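Local atomic coordinates of rutinosidase (PDB entry 6I1A), a protein that hydrolyses beta-glycosidic bonds of rutinosides as a secreted family 5 glycoside hydrolase, and may also act on 1,3-beta-glucans. Residues 264-275 with 299-310. Numbering follows the deposited sequence.
Sequences DTHHYYYEHMDS and VFVGEWAIQATY. With EDO (1,2-ethanediol), chain T; EDO (1,2-ethanediol), chain H.
Val299 opens the second strand by laying CG1 across the Thr265 side chain, almost at a right angle. Strands 261-269 and 299-308 run parallel, joined through helix 280-290 as a beta-alpha-beta crossover of the TIM barrel. Phe300 O takes the backbone N of Thr265 at 3.0 Å. Val301 brings CG2 to 3.5 Å from Thr265 OG1 and centres an inverse gamma turn that ends at Gly302, whose N makes a weak 2.9 Å bond to Asp264 OD1. The other oxygen, OD2, receives His266 NE2 from above the carboxylate plane and also pairs with Arg92.

Glu303 carries the polar centre of the contact, toward the C-terminal side of the barrel, where family 5 enzymes keep their active site. Its CG leaves beside the backbone N (chi1 -65°) and sits 3.6 Å above the centre of the His266 ring; the extended chain then stacks its carboxylate over that ring, the planes 21° apart. Tyr268 OH donates to Glu303 OE1 at 2.6 Å on the anti side, somewhat out of the carboxylate plane, its ring standing steeply to the carboxylate, while OE2 pairs with Arg92. His266 ND1 is hydrogen-bonded to Glu194. Trp304 CA then lies over a face of the Tyr268 ring, and Ala305 CB touches CE1.

Beyond this the strands part enough for a water, which accepts from Tyr269 N and donates to the carbonyls of Ala305 and Gln307. Two hydroxyls then grip Tyr269 O: Thr309 OG1 at 2.9 Å, tilted from the carbonyl plane, and Ser275 OG at 2.7 Å, within it. Lys246 of the second subunit binds Asp274 OD2; a second water donates to Asp274 OD1 and is hydrogen-bonded to Tyr310 OH, while Tyr310 N reaches Ser275 O at 3.0 Å.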
ATOM      1  N   ASP A 264      18.429   3.099  -2.906  1.00 11.48           N
ATOM      2  CA  ASP A 264      17.814   4.444  -2.743  1.00 11.45           C
ATOM      3  C   ASP A 264      16.312   4.242  -2.702  1.00 11.56           C
ATOM      4  O   ASP A 264      15.687   3.822  -3.715  1.00 11.64           O
ATOM      5  CB  ASP A 264      18.170   5.318  -3.924  1.00 11.07           C
ATOM      6  CG  ASP A 264      17.455   6.653  -3.965  1.00 11.96           C
ATOM      7  OD1 ASP A 264      16.779   6.955  -2.959  1.00 11.31           O
ATOM      8  OD2 ASP A 264      17.588   7.447  -4.957  1.00 11.68           O
ATOM      9  N   THR A 265      15.692   4.447  -1.547  1.00 10.48           N
ATOM     10  CA  THR A 265      14.240   4.401  -1.414  1.00 10.72           C
ATOM     11  C   THR A 265      13.631   5.795  -1.443  1.00  9.76           C
ATOM     12  O   THR A 265      14.270   6.738  -0.971  1.00 11.31           O
ATOM     13  CB  THR A 265      13.814   3.662  -0.145  1.00 11.55           C
ATOM     14  OG1 THR A 265      14.462   4.302   0.964  1.00 11.89           O
ATOM     15  CG2 THR A 265      14.141   2.183  -0.218  1.00 12.62           C
ATOM     16  N   HIS A 266      12.481   5.911  -2.079  1.00 10.88           N
ATOM     17  CA  HIS A 266      11.799   7.222  -2.192  1.00 11.29           C
ATOM     18  C   HIS A 266      10.474   7.106  -1.462  1.00 12.35           C
ATOM     19  O   HIS A 266       9.676   6.237  -1.799  1.00 12.90           O
ATOM     20  CB  HIS A 266      11.537   7.587  -3.661  1.00 11.07           C
ATOM     21  CG  HIS A 266      12.767   7.875  -4.425  1.00 10.33           C
ATOM     22  ND1 HIS A 266      12.735   8.257  -5.769  1.00 11.64           N
ATOM     23  CD2 HIS A 266      14.061   7.869  -4.063  1.00 10.27           C
ATOM     24  CE1 HIS A 266      13.985   8.449  -6.187  1.00 11.27           C
ATOM     25  NE2 HIS A 266      14.845   8.198  -5.167  1.00 10.82           N
ATOM     26  N   HIS A 267      10.247   7.936  -0.456  1.00 12.12           N
ATOM     27  CA  HIS A 267       9.017   7.859   0.374  1.00 12.57           C
ATOM     28  C   HIS A 267       8.291   9.194   0.370  1.00 11.36           C
ATOM     29  O   HIS A 267       8.840  10.180   0.909  1.00 12.90           O
ATOM     30  CB  HIS A 267       9.386   7.468   1.835  1.00 11.67           C
ATOM     31  CG  HIS A 267       9.990   6.113   1.953  1.00 12.24           C
ATOM     32  ND1 HIS A 267       9.433   4.999   1.384  1.00 12.39           N
ATOM     33  CD2 HIS A 267      11.137   5.736   2.573  1.00 13.32           C
ATOM     34  CE1 HIS A 267      10.215   3.951   1.698  1.00 13.13           C
ATOM     35  NE2 HIS A 267      11.276   4.370   2.404  1.00 12.59           N
ATOM     36  N   TYR A 268       7.097   9.190  -0.180  1.00 11.67           N
ATOM     37  CA  TYR A 268       6.235  10.372  -0.267  1.00 11.82           C
ATOM     38  C   TYR A 268       4.863  10.064   0.268  1.00 12.35           C
ATOM     39  O   TYR A 268       4.444   8.909   0.400  1.00 12.95           O
ATOM     40  CB  TYR A 268       6.166  10.842  -1.729  1.00 12.26           C
ATOM     41  CG  TYR A 268       7.433  11.462  -2.251  1.00 12.59           C
ATOM     42  CD1 TYR A 268       7.818  12.718  -1.827  1.00 12.68           C
ATOM     43  CD2 TYR A 268       8.261  10.797  -3.154  1.00 13.47           C
ATOM     44  CE1 TYR A 268       8.930  13.363  -2.339  1.00 12.84           C
ATOM     45  CE2 TYR A 268       9.360  11.449  -3.689  1.00 12.54           C
ATOM     46  CZ  TYR A 268       9.696  12.711  -3.272  1.00 12.54           C
ATOM     47  OH  TYR A 268      10.754  13.380  -3.888  1.00 13.86           O
ATOM     48  N   TYR A 269       4.159  11.134   0.598  1.00 12.16           N
ATOM     49  CA  TYR A 269       2.875  11.063   1.360  1.00 12.58           C
ATOM     50  C   TYR A 269       1.783  11.934   0.777  1.00 13.24           C
ATOM     51  O   TYR A 269       0.721  12.011   1.397  1.00 13.53           O
ATOM     52  CB  TYR A 269       3.138  11.423   2.815  1.00 12.87           C
ATOM     53  CG  TYR A 269       4.258  10.610   3.384  1.00 12.16           C
ATOM     54  CD1 TYR A 269       4.107   9.298   3.824  1.00 12.66           C
ATOM     55  CD2 TYR A 269       5.523  11.157   3.477  1.00 13.81           C
ATOM     56  CE1 TYR A 269       5.179   8.532   4.244  1.00 12.20           C
ATOM     57  CE2 TYR A 269       6.608  10.411   3.889  1.00 13.17           C
ATOM     58  CZ  TYR A 269       6.454   9.087   4.268  1.00 11.35           C
ATOM     59  OH  TYR A 269       7.497   8.311   4.661  1.00 12.42           O
ATOM     60  N   TYR A 270       2.009  12.585  -0.357  1.00 13.11           N
ATOM     61  CA  TYR A 270       1.178  13.729  -0.805  1.00 13.12           C
ATOM     62  C   TYR A 270      -0.012  13.266  -1.636  1.00 14.11           C
ATOM     63  O   TYR A 270      -0.896  14.108  -1.941  1.00 14.53           O
ATOM     64  CB  TYR A 270       2.013  14.762  -1.583  1.00 14.20           C
ATOM     65  CG  TYR A 270       2.678  14.233  -2.830  1.00 14.48           C
ATOM     66  CD1 TYR A 270       2.007  14.110  -4.036  1.00 15.30           C
ATOM     67  CD2 TYR A 270       4.000  13.839  -2.828  1.00 13.52           C
ATOM     68  CE1 TYR A 270       2.619  13.551  -5.155  1.00 16.93           C
ATOM     69  CE2 TYR A 270       4.640  13.313  -3.948  1.00 13.83           C
ATOM     70  CZ  TYR A 270       3.950  13.196  -5.128  1.00 17.31           C
ATOM     71  OH  TYR A 270       4.597  12.683  -6.269  1.00 19.31           O
ATOM     72  N   GLU A 271      -0.094  11.967  -2.005  1.00 14.92           N
ATOM     73  CA  GLU A 271      -1.341  11.451  -2.631  1.00 15.84           C
ATOM     74  C   GLU A 271      -1.531   9.985  -2.248  1.00 15.76           C
ATOM     75  O   GLU A 271      -0.593   9.288  -1.844  1.00 15.63           O
ATOM     76  CB  GLU A 271      -1.293  11.601  -4.146  1.00 17.95           C
ATOM     77  CG  GLU A 271      -0.162  10.835  -4.799  1.00 19.72           C
ATOM     78  CD  GLU A 271       0.034  11.141  -6.292  1.00 25.14           C
ATOM     79  OE1 GLU A 271      -0.496  12.139  -6.781  1.00 29.27           O
ATOM     80  OE2 GLU A 271       0.854  10.411  -6.908  1.00 32.73           O
ATOM     81  N   HIS A 272      -2.763   9.512  -2.490  1.00 18.13           N
ATOM     82  CA  HIS A 272      -3.097   8.067  -2.491  1.00 19.15           C
ATOM     83  C   HIS A 272      -3.040   7.410  -1.103  1.00 16.65           C
ATOM     84  O   HIS A 272      -2.860   6.200  -1.007  1.00 20.26           O
ATOM     85  CB  HIS A 272      -2.192   7.300  -3.480  1.00 22.31           C
ATOM     86  CG  HIS A 272      -2.363   7.786  -4.880  1.00 25.69           C
ATOM     87  ND1 HIS A 272      -1.362   7.628  -5.841  1.00 32.25           N
ATOM     88  CD2 HIS A 272      -3.420   8.353  -5.498  1.00 28.44           C
ATOM     89  CE1 HIS A 272      -1.808   8.117  -6.969  1.00 25.41           C
ATOM     90  NE2 HIS A 272      -3.062   8.563  -6.811  1.00 31.35           N
ATOM     91  N   MET A 273      -3.225   8.201  -0.047  1.00 16.26           N
ATOM     92  CA  MET A 273      -3.287   7.627   1.303  1.00 17.23           C
ATOM     93  C   MET A 273      -3.994   8.644   2.204  1.00 14.59           C
ATOM     94  O   MET A 273      -4.109   9.793   1.874  1.00 14.96           O
ATOM     95  CB  MET A 273      -1.892   7.280   1.841  1.00 18.19           C
ATOM     96  CG  MET A 273      -1.024   8.493   1.996  1.00 17.47           C
ATOM     97  SD  MET A 273       0.726   8.104   2.321  1.00 17.18           S
ATOM     98  CE  MET A 273       1.236   7.605   0.683  1.00 19.01           C
ATOM     99  N   ASP A 274      -4.387   8.165   3.375  1.00 14.55           N
ATOM    100  CA  ASP A 274      -5.084   8.995   4.383  1.00 14.66           C
ATOM    101  C   ASP A 274      -4.085   9.679   5.303  1.00 15.57           C
ATOM    102  O   ASP A 274      -4.278   9.787   6.547  1.00 15.08           O
ATOM    103  CB  ASP A 274      -6.075   8.104   5.100  1.00 15.46           C
ATOM    104  CG  ASP A 274      -7.230   7.676   4.210  1.00 16.77           C
ATOM    105  OD1 ASP A 274      -7.668   8.534   3.421  1.00 19.32           O
ATOM    106  OD2 ASP A 274      -7.624   6.532   4.334  1.00 15.94           O
ATOM    107  N   SER A 275      -3.000  10.203   4.728  1.00 13.71           N
ATOM    108  CA  SER A 275      -2.013  10.942   5.499  1.00 13.17           C
ATOM    109  C   SER A 275      -2.480  12.382   5.800  1.00 12.77           C
ATOM    110  O   SER A 275      -3.150  13.001   4.956  1.00 13.99           O
ATOM    111  CB  SER A 275      -0.693  10.952   4.818  1.00 13.72           C
ATOM    112  OG  SER A 275      -0.810  11.562   3.561  1.00 14.58           O
ATOM    113  N   VAL A 299      20.562   1.019   3.011  1.00 12.46           N
ATOM    114  CA  VAL A 299      19.482   1.794   2.390  1.00 13.06           C
ATOM    115  C   VAL A 299      19.710   3.271   2.707  1.00 12.86           C
ATOM    116  O   VAL A 299      20.047   3.624   3.821  1.00 13.25           O
ATOM    117  CB  VAL A 299      18.116   1.323   2.892  1.00 12.95           C
ATOM    118  CG1 VAL A 299      16.950   2.217   2.423  1.00 13.46           C
ATOM    119  CG2 VAL A 299      17.882  -0.125   2.467  1.00 13.28           C
ATOM    120  N   PHE A 300      19.476   4.108   1.731  1.00 11.72           N
ATOM    121  CA  PHE A 300      19.449   5.578   1.890  1.00 11.49           C
ATOM    122  C   PHE A 300      18.116   6.091   1.334  1.00 10.71           C
ATOM    123  O   PHE A 300      17.725   5.671   0.256  1.00 10.85           O
ATOM    124  CB  PHE A 300      20.609   6.183   1.132  1.00 12.56           C
ATOM    125  CG  PHE A 300      20.816   7.669   1.263  1.00 11.53           C
ATOM    126  CD1 PHE A 300      21.311   8.197   2.450  1.00 12.20           C
ATOM    127  CD2 PHE A 300      20.517   8.551   0.238  1.00 12.56           C
ATOM    128  CE1 PHE A 300      21.511   9.573   2.600  1.00 12.02           C
ATOM    129  CE2 PHE A 300      20.704   9.916   0.369  1.00 11.71           C
ATOM    130  CZ  PHE A 300      21.241  10.408   1.541  1.00 12.16           C
ATOM    131  N   VAL A 301      17.435   6.984   2.052  1.00 10.74           N
ATOM    132  CA  VAL A 301      16.125   7.492   1.625  1.00 10.16           C
ATOM    133  C   VAL A 301      16.421   8.693   0.747  1.00 11.54           C
ATOM    134  O   VAL A 301      16.496   9.852   1.230  1.00 11.09           O
ATOM    135  CB  VAL A 301      15.202   7.800   2.813  1.00 10.69           C
ATOM    136  CG1 VAL A 301      13.889   8.370   2.322  1.00 10.83           C
ATOM    137  CG2 VAL A 301      14.973   6.531   3.597  1.00 12.04           C
ATOM    138  N   GLY A 302      16.710   8.456  -0.532  1.00 10.31           N
ATOM    139  CA  GLY A 302      17.210   9.534  -1.395  1.00 10.13           C
ATOM    140  C   GLY A 302      16.212  10.599  -1.783  1.00 10.80           C
ATOM    141  O   GLY A 302      16.668  11.640  -2.327  1.00 10.71           O
ATOM    142  N   GLU A 303      14.940  10.360  -1.606  1.00 10.22           N
ATOM    143  CA  GLU A 303      13.919  11.400  -1.813  1.00 10.71           C
ATOM    144  C   GLU A 303      12.825  11.169  -0.776  1.00 10.66           C
ATOM    145  O   GLU A 303      12.361  10.030  -0.591  1.00 11.32           O
ATOM    146  CB  GLU A 303      13.246  11.373  -3.169  1.00 10.40           C
ATOM    147  CG  GLU A 303      14.149  11.678  -4.329  1.00 10.94           C
ATOM    148  CD  GLU A 303      13.408  11.818  -5.643  1.00 11.03           C
ATOM    149  OE1 GLU A 303      12.141  12.025  -5.658  1.00 12.45           O
ATOM    150  OE2 GLU A 303      14.058  11.665  -6.708  1.00 11.72           O
ATOM    151  N   TRP A 304      12.340  12.281  -0.223  1.00 10.79           N
ATOM    152  CA  TRP A 304      11.140  12.338   0.640  1.00 11.21           C
ATOM    153  C   TRP A 304      10.764  13.787   0.818  1.00 11.49           C
ATOM    154  O   TRP A 304      11.561  14.707   0.550  1.00 10.72           O
ATOM    155  CB  TRP A 304      11.367  11.636   1.996  1.00 10.52           C
ATOM    156  CG  TRP A 304      12.247  12.414   2.933  1.00 11.08           C
ATOM    157  CD1 TRP A 304      13.570  12.705   2.837  1.00 11.98           C
ATOM    158  CD2 TRP A 304      11.789  13.053   4.156  1.00 11.34           C
ATOM    159  NE1 TRP A 304      13.981  13.425   3.939  1.00 12.66           N
ATOM    160  CE2 TRP A 304      12.913  13.664   4.754  1.00 11.96           C
ATOM    161  CE3 TRP A 304      10.539  13.127   4.786  1.00 13.85           C
ATOM    162  CZ2 TRP A 304      12.809  14.310   5.986  1.00 14.90           C
ATOM    163  CZ3 TRP A 304      10.447  13.766   6.014  1.00 14.58           C
ATOM    164  CH2 TRP A 304      11.579  14.348   6.556  1.00 14.07           C
ATOM    165  N   ALA A 305       9.529  14.016   1.273  1.00 11.74           N
ATOM    166  CA  ALA A 305       9.042  15.345   1.617  1.00 11.77           C
ATOM    167  C   ALA A 305       7.874  15.188   2.564  1.00 11.81           C
ATOM    168  O   ALA A 305       7.290  14.135   2.626  1.00 12.50           O
ATOM    169  CB  ALA A 305       8.699  16.152   0.392  1.00 12.72           C
ATOM    170  N   ILE A 306       7.508  16.285   3.250  1.00 12.86           N
ATOM    171  CA  ILE A 306       6.481  16.240   4.342  1.00 12.63           C
ATOM    172  C   ILE A 306       5.078  16.558   3.873  1.00 13.83           C
ATOM    173  O   ILE A 306       4.172  16.499   4.747  1.00 13.28           O
ATOM    174  CB  ILE A 306       6.879  17.148   5.514  1.00 12.83           C
ATOM    175  CG1 ILE A 306       6.939  18.603   5.123  1.00 14.32           C
ATOM    176  CG2 ILE A 306       8.119  16.647   6.166  1.00 13.70           C
ATOM    177  CD1 ILE A 306       6.900  19.529   6.359  1.00 14.29           C
ATOM    178  N   GLN A 307       4.792  16.907   2.623  1.00 12.66           N
ATOM    179  CA  GLN A 307       3.399  17.174   2.233  1.00 12.90           C
ATOM    180  C   GLN A 307       2.568  15.915   2.394  1.00 13.72           C
ATOM    181  O   GLN A 307       2.925  14.815   1.886  1.00 13.69           O
ATOM    182  CB  GLN A 307       3.295  17.700   0.818  1.00 13.38           C
ATOM    183  CG  GLN A 307       1.831  18.019   0.457  1.00 14.01           C
ATOM    184  CD  GLN A 307       1.598  18.422  -0.971  1.00 15.37           C
ATOM    185  OE1 GLN A 307       2.509  18.910  -1.666  1.00 15.27           O
ATOM    186  NE2 GLN A 307       0.367  18.253  -1.433  1.00 17.67           N
ATOM    187  N   ALA A 308       1.457  16.051   3.139  1.00 13.79           N
ATOM    188  CA  ALA A 308       0.435  14.989   3.285  1.00 13.74           C
ATOM    189  C   ALA A 308      -0.685  15.099   2.249  1.00 13.53           C
ATOM    190  O   ALA A 308      -0.801  16.099   1.527  1.00 14.95           O
ATOM    191  CB  ALA A 308      -0.118  15.084   4.690  1.00 14.62           C
ATOM    192  N   THR A 309      -1.501  14.052   2.136  1.00 14.27           N
ATOM    193  CA  THR A 309      -2.606  14.037   1.174  1.00 14.27           C
ATOM    194  C   THR A 309      -3.722  14.976   1.644  1.00 17.44           C
ATOM    195  O   THR A 309      -4.293  15.692   0.797  1.00 17.92           O
ATOM    196  CB  THR A 309      -3.096  12.612   0.952  1.00 14.90           C
ATOM    197  OG1 THR A 309      -2.029  11.825   0.381  1.00 15.60           O
ATOM    198  CG2 THR A 309      -4.286  12.587   0.014  1.00 16.53           C
ATOM    199  N   TYR A 310      -3.962  15.000   2.938  1.00 16.15           N
ATOM    200  CA  TYR A 310      -5.039  15.836   3.510  1.00 16.45           C
ATOM    201  C   TYR A 310      -4.497  16.671   4.651  1.00 17.42           C
ATOM    202  O   TYR A 310      -3.499  16.395   5.295  1.00 16.36           O
ATOM    203  CB  TYR A 310      -6.123  14.902   4.073  1.00 16.89           C
ATOM    204  CG  TYR A 310      -6.761  13.969   3.103  1.00 18.84           C
ATOM    205  CD1 TYR A 310      -7.715  14.420   2.197  1.00 21.29           C
ATOM    206  CD2 TYR A 310      -6.351  12.652   2.956  1.00 18.80           C
ATOM    207  CE1 TYR A 310      -8.304  13.582   1.262  1.00 21.97           C
ATOM    208  CE2 TYR A 310      -6.948  11.799   2.033  1.00 18.74           C
ATOM    209  CZ  TYR A 310      -7.906  12.262   1.147  1.00 21.42           C
ATOM    210  OH  TYR A 310      -8.496  11.389   0.254  1.00 23.51           O
TER
HETATM  211  C1  EDO T 418      -3.839   8.831 -10.453  1.00 32.86           C
HETATM  212  O1  EDO T 418      -2.708   9.201  -9.604  1.00 28.07           O
HETATM  213  C2  EDO T 418      -5.151   9.400 -10.067  1.00 36.63           C
HETATM  214  O2  EDO T 418      -5.414   9.331  -8.669  1.00 33.79           O
HETATM  215  C1  EDO H 406      14.488  -0.903  -3.372  1.00 30.48           C
HETATM  216  O1  EDO H 406      13.460  -1.479  -4.118  1.00 38.76           O
HETATM  217  C2  EDO H 406      14.401   0.558  -3.522  1.00 23.86           C
HETATM  218  O2  EDO H 406      15.516   1.053  -4.085  1.00 17.66           O
HETATM  219  O   HOH W   1       5.194  13.857   0.712  1.00 13.13           O
HETATM  220  O   HOH W   2      -7.608   8.650   0.616  1.00 28.35           O